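Side-chain contacts in putative transcriptional regulator (Salmonella typhimurium, PDB 1YYV), which probably binds DNA and regulates transcription as a winged helix-turn-helix protein of the HxlR family, although its function has not been established: residues V38-L41 / V42-D46; A107-A110 / D111-L115. One frame throughout, in Å; residues are numbered along the deposited sequence.

Contact 1: V38-L41 / V42-D46; sequences VLIL and VALRD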
loop_
_atom_site.group_PDB
_atom_site.type_symbol
_atom_site.label_atom_id
_atom_site.label_comp_id
_atom_site.label_asym_id
_atom_site.label_seq_id
_atom_site.Cartn_x
_atom_site.Cartn_y
_atom_site.Cartn_z
ATOM N N VAL A 38 -6.369 3.182 -3.259
ATOM C CA VAL A 38 -5.985 2.248 -4.310
ATOM C C VAL A 38 -7.025 2.258 -5.453
ATOM O O VAL A 38 -6.685 2.228 -6.621
ATOM C CB VAL A 38 -5.874 0.767 -3.797
ATOM C CG1 VAL A 38 -5.602 -0.195 -4.975
ATOM C CG2 VAL A 38 -4.771 0.589 -2.753
ATOM N N LEU A 39 -8.293 2.252 -5.090
ATOM C CA LEU A 39 -9.370 2.122 -6.032
ATOM C C LEU A 39 -9.481 3.397 -6.830
ATOM O O LEU A 39 -9.636 3.339 -8.037
ATOM C CB LEU A 39 -10.690 1.831 -5.295
ATOM C CG LEU A 39 -10.740 0.529 -4.490
ATOM C CD1 LEU A 39 -12.164 0.278 -3.978
ATOM C CD2 LEU A 39 -10.243 -0.625 -5.366
ATOM N N ILE A 40 -9.378 4.544 -6.159
ATOM C CA ILE A 40 -9.283 5.822 -6.857
ATOM C C ILE A 40 -8.140 5.842 -7.859
ATOM O O ILE A 40 -8.334 6.205 -9.015
ATOM C CB ILE A 40 -9.124 7.018 -5.891
ATOM C CG1 ILE A 40 -10.365 7.157 -5.007
ATOM C CG2 ILE A 40 -8.751 8.306 -6.699
ATOM C CD1 ILE A 40 -10.138 7.981 -3.788
ATOM N N LEU A 41 -6.958 5.437 -7.434
ATOM C CA LEU A 41 -5.789 5.481 -8.304
ATOM C C LEU A 41 -5.841 4.509 -9.473
ATOM O O LEU A 41 -5.271 4.784 -10.537
ATOM C CB LEU A 41 -4.502 5.264 -7.495
ATOM C CG LEU A 41 -4.092 6.433 -6.609
ATOM C CD1 LEU A 41 -2.903 6.040 -5.782
ATOM C CD2 LEU A 41 -3.790 7.764 -7.395
ATOM N N VAL A 42 -6.509 3.372 -9.292
ATOM C CA VAL A 42 -6.627 2.392 -10.375
ATOM C C VAL A 42 -7.696 2.871 -11.344
ATOM O O VAL A 42 -7.460 2.878 -12.560
ATOM C CB VAL A 42 -6.954 0.959 -9.864
ATOM C CG1 VAL A 42 -7.470 0.069 -11.022
ATOM C CG2 VAL A 42 -5.746 0.318 -9.173
ATOM N N ALA A 43 -8.832 3.341 -10.812
ATOM C CA ALA A 43 -9.920 3.857 -11.652
ATOM C C ALA A 43 -9.537 5.048 -12.573
ATOM O O ALA A 43 -9.896 5.072 -13.729
ATOM C CB ALA A 43 -11.154 4.205 -10.793
ATOM N N LEU A 44 -8.813 6.036 -12.057
ATOM C CA LEU A 44 -8.448 7.193 -12.876
ATOM C C LEU A 44 -7.460 6.920 -14.033
ATOM O O LEU A 44 -7.221 7.804 -14.887
ATOM C CB LEU A 44 -7.936 8.310 -11.982
ATOM C CG LEU A 44 -8.987 8.798 -10.997
ATOM C CD1 LEU A 44 -8.367 9.825 -10.060
ATOM C CD2 LEU A 44 -10.242 9.359 -11.723
ATOM N N ARG A 45 -6.912 5.707 -14.076
ATOM C CA ARG A 45 -6.012 5.294 -15.140
ATOM C C ARG A 45 -6.802 5.232 -16.430
ATOM O O ARG A 45 -6.234 5.398 -17.522
ATOM C CB ARG A 45 -5.334 3.952 -14.834
ATOM C CG ARG A 45 -4.470 3.987 -13.565
ATOM C CD ARG A 45 -3.609 2.719 -13.317
ATOM N NE ARG A 45 -2.277 2.834 -13.929
ATOM C CZ ARG A 45 -1.817 1.944 -14.790
ATOM N NH1 ARG A 45 -2.570 0.891 -15.065
ATOM N NH2 ARG A 45 -0.626 2.077 -15.366
ATOM N N ASP A 46 -8.111 5.036 -16.289
ATOM C CA ASP A 46 -9.033 5.077 -17.425
ATOM C C ASP A 46 -9.383 6.474 -17.922
ATOM O O ASP A 46 -9.897 6.609 -19.019
ATOM C CB ASP A 46 -10.322 4.326 -17.102
ATOM C CG ASP A 46 -10.063 2.909 -16.627
ATOM O OD1 ASP A 46 -9.250 2.190 -17.271
ATOM O OD2 ASP A 46 -10.687 2.510 -15.615
#
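Val-42 N donates to Val-38 O at 2.9 Å, the first of three i to i+4 bonds in the last turns of helix 35-43, which belongs to the HxlR-like helix-turn-helix domain. Ala-43 N reaches Leu-39 O at 2.9 Å, and Leu-44 N closes the series on Ile-40 O at 3.1 Å. The last two are nearly straight at 165°, whereas the bond of Val-42 is more bent, 144° at the hydrogen. Beyond them the helix tightens into a 3-10 segment: Arg-45 N turns to Val-42 O, and Asp-46 N to Ala-43 O. The carbonyl of Leu-41 finds its partner off the backbone, accepting a hydrogen bond from Ser-103 OG. The aliphatic part of Arg-45 lies against that same oxygen. With CG beside its own backbone N (chi1 -61°), the chain runs past Leu-41 O and bends at chi3, and its guanidinium forms a salt bridge through NH2 with Asp-104.

The apolar side chains pack on several neighbours. Ile-40 and Leu-44, one turn apart, lie side by side and point the same way, with Ile-40 CG2 3.7 Å from Leu-44 CD1; Ile-40 also meets helix 66-76, while Leu-44 touches Leu-95 of strand 90-95. Val-42 and Ala-43 pack on Phe-19 of the second subunit, so the helix serves both the domain core and the dimer interface. The methyls of Val-38 and Val-42 come only loosely together, CG1 of the former lying 4.2 Å from CG2 of the latter, and this CG2 of Val-42 also rests 3.3 Å from Val-38 O.

Contact 2: A107-A110 / D111-L115; sequences AALA and DWIEL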
loop_
_atom_site.group_PDB
_atom_site.type_symbol
_atom_site.label_atom_id
_atom_site.label_comp_id
_atom_site.label_asym_id
_atom_site.label_seq_id
_atom_site.Cartn_x
_atom_site.Cartn_y
_atom_site.Cartn_z
ATOM N N ALA A 107 -1.090 -0.070 -9.148
ATOM C CA ALA A 107 -1.718 -1.024 -10.076
ATOM C C ALA A 107 -0.944 -2.300 -10.394
ATOM O O ALA A 107 -1.532 -3.363 -10.525
ATOM C CB ALA A 107 -2.157 -0.317 -11.386
ATOM N N ALA A 108 0.359 -2.202 -10.581
ATOM C CA ALA A 108 1.189 -3.401 -10.683
ATOM C C ALA A 108 0.968 -4.304 -9.463
ATOM O O ALA A 108 0.763 -5.506 -9.610
ATOM C CB ALA A 108 2.686 -3.044 -10.852
ATOM N N LEU A 109 0.972 -3.716 -8.272
ATOM C CA LEU A 109 0.756 -4.477 -7.021
ATOM C C LEU A 109 -0.655 -5.070 -6.896
ATOM O O LEU A 109 -0.803 -6.251 -6.561
ATOM C CB LEU A 109 1.093 -3.628 -5.781
ATOM C CG LEU A 109 0.918 -4.205 -4.371
ATOM C CD1 LEU A 109 1.892 -5.331 -4.094
ATOM C CD2 LEU A 109 1.079 -3.082 -3.381
ATOM N N ALA A 110 -1.674 -4.247 -7.141
ATOM C CA ALA A 110 -3.073 -4.687 -7.159
ATOM C C ALA A 110 -3.313 -5.828 -8.179
ATOM O O ALA A 110 -3.925 -6.855 -7.850
ATOM C CB ALA A 110 -3.976 -3.511 -7.479
ATOM N N ASP A 111 -2.841 -5.623 -9.413
ATOM C CA ASP A 111 -2.840 -6.679 -10.411
ATOM C C ASP A 111 -2.138 -7.947 -9.983
ATOM O O ASP A 111 -2.647 -9.032 -10.228
ATOM C CB ASP A 111 -2.267 -6.192 -11.747
ATOM C CG ASP A 111 -3.214 -5.255 -12.466
ATOM O OD1 ASP A 111 -4.281 -4.911 -11.867
ATOM O OD2 ASP A 111 -2.894 -4.857 -13.627
ATOM N N TRP A 112 -0.967 -7.829 -9.372
ATOM C CA TRP A 112 -0.231 -9.033 -8.953
ATOM C C TRP A 112 -1.061 -9.835 -7.963
ATOM O O TRP A 112 -1.067 -11.079 -7.973
ATOM C CB TRP A 112 1.125 -8.681 -8.318
ATOM C CG TRP A 112 1.947 -9.905 -7.983
ATOM C CD1 TRP A 112 2.925 -10.470 -8.751
ATOM C CD2 TRP A 112 1.839 -10.732 -6.807
ATOM N NE1 TRP A 112 3.445 -11.573 -8.114
ATOM C CE2 TRP A 112 2.795 -11.756 -6.928
ATOM C CE3 TRP A 112 1.024 -10.703 -5.664
ATOM C CZ2 TRP A 112 2.959 -12.743 -5.955
ATOM C CZ3 TRP A 112 1.181 -11.697 -4.714
ATOM C CH2 TRP A 112 2.158 -12.677 -4.847
ATOM N N ILE A 113 -1.735 -9.100 -7.093
ATOM C CA ILE A 113 -2.520 -9.709 -6.030
ATOM C C ILE A 113 -3.779 -10.375 -6.608
ATOM O O ILE A 113 -4.047 -11.519 -6.292
ATOM C CB ILE A 113 -2.851 -8.708 -4.915
ATOM C CG1 ILE A 113 -1.575 -8.293 -4.191
ATOM C CG2 ILE A 113 -3.821 -9.310 -3.928
ATOM C CD1 ILE A 113 -1.790 -7.306 -3.074
ATOM N N GLU A 114 -4.509 -9.682 -7.481
ATOM C CA GLU A 114 -5.695 -10.249 -8.123
ATOM C C GLU A 114 -5.341 -11.546 -8.890
ATOM O O GLU A 114 -6.041 -12.538 -8.821
ATOM C CB GLU A 114 -6.344 -9.202 -9.026
ATOM C CG GLU A 114 -6.791 -7.914 -8.294
ATOM C CD GLU A 114 -7.260 -6.798 -9.259
ATOM O OE1 GLU A 114 -6.584 -6.566 -10.306
ATOM O OE2 GLU A 114 -8.294 -6.131 -8.968
ATOM N N LEU A 115 -4.194 -11.535 -9.554
ATOM C CA LEU A 115 -3.671 -12.654 -10.332
ATOM C C LEU A 115 -3.142 -13.839 -9.512
ATOM O O LEU A 115 -3.261 -14.985 -9.943
ATOM C CB LEU A 115 -2.559 -12.079 -11.214
ATOM C CG LEU A 115 -1.691 -12.711 -12.306
ATOM C CD1 LEU A 115 -2.111 -14.106 -12.799
ATOM C CD2 LEU A 115 -1.720 -11.703 -13.456
#
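Asp-111 folds its side chain back beside the carbonyl of Ala-107 near the start of helix 107-121, the C-terminal helix of this HxlR-like domain; the helix packs against the second subunit. Asp-111 N donates to Ala-107 O at 2.8 Å. The carboxylate lies beside that bond, and Asp-111 CG lies 3.2 Å from Ala-107 O, because chi1 of -72° places CG next to the backbone N. Its OD1 and the carbonyl oxygen are both acceptors, so their proximity adds no bond and is probably mildly unfavourable.

Trp-112 follows, its N bound to Ala-108 O at 2.9 Å. Only CB of its side chain stays near the preceding turn; with CG anti to the backbone N (chi1 -175°), the indole leads away from that turn; Trp-112 packs on Gln-101 of the second subunit. The neighbouring Ile-113 places CG1 at the edge of the indole, in the ring plane. Ile-113 N donates to Leu-109 O at 3.0 Å, and Ile-113 CG1 lies 3.2 Å from Leu-109 O. The branch ends meet more loosely, CD1 of Ile-113 being 4.3 Å from CD1 of Leu-109. Both residues continue into the dimer interface, where Leu-109 touches Val-106 and Ile-113 touches Val-28 of the second subunit.

Glu-114 N makes the straightest of the four bonds, 169° at the hydrogen, to Ala-110 O, and Glu-114 CG lies 3.1 Å from that Ala-110 O. Beyond CG its chain is extended, and the carboxylate oxygen OE2 accepts a hydrogen bond from the backbone N of Leu-18 in the second subunit, a residue on which Ala-110 also packs. One residue on, Leu-115 N binds Asp-111 O at 3.0 Å.

In the fold
Both contacts run along one helix each and share i to i+4 backbone bonds, though contact 1 passes into a 3-10 segment. Both are largely buried and reach the second subunit. The centre of contact 1 lies about 6 Å, and that of contact 2 about 14 Å, from the centre of the chain: contact 1 sits in the middle of the domain, tied to helix 66-76 and strand 90-95, contact 2 farther out, against the partner subunit. Polar side chains differ accordingly: the arginine of contact 1 is paired within its own chain, the glutamate of contact 2 across the dimer. The two meet at Ala-107, whose CB lies 3.9 Å from Arg-45 CD and 4.3 Å from Val-42 CG2.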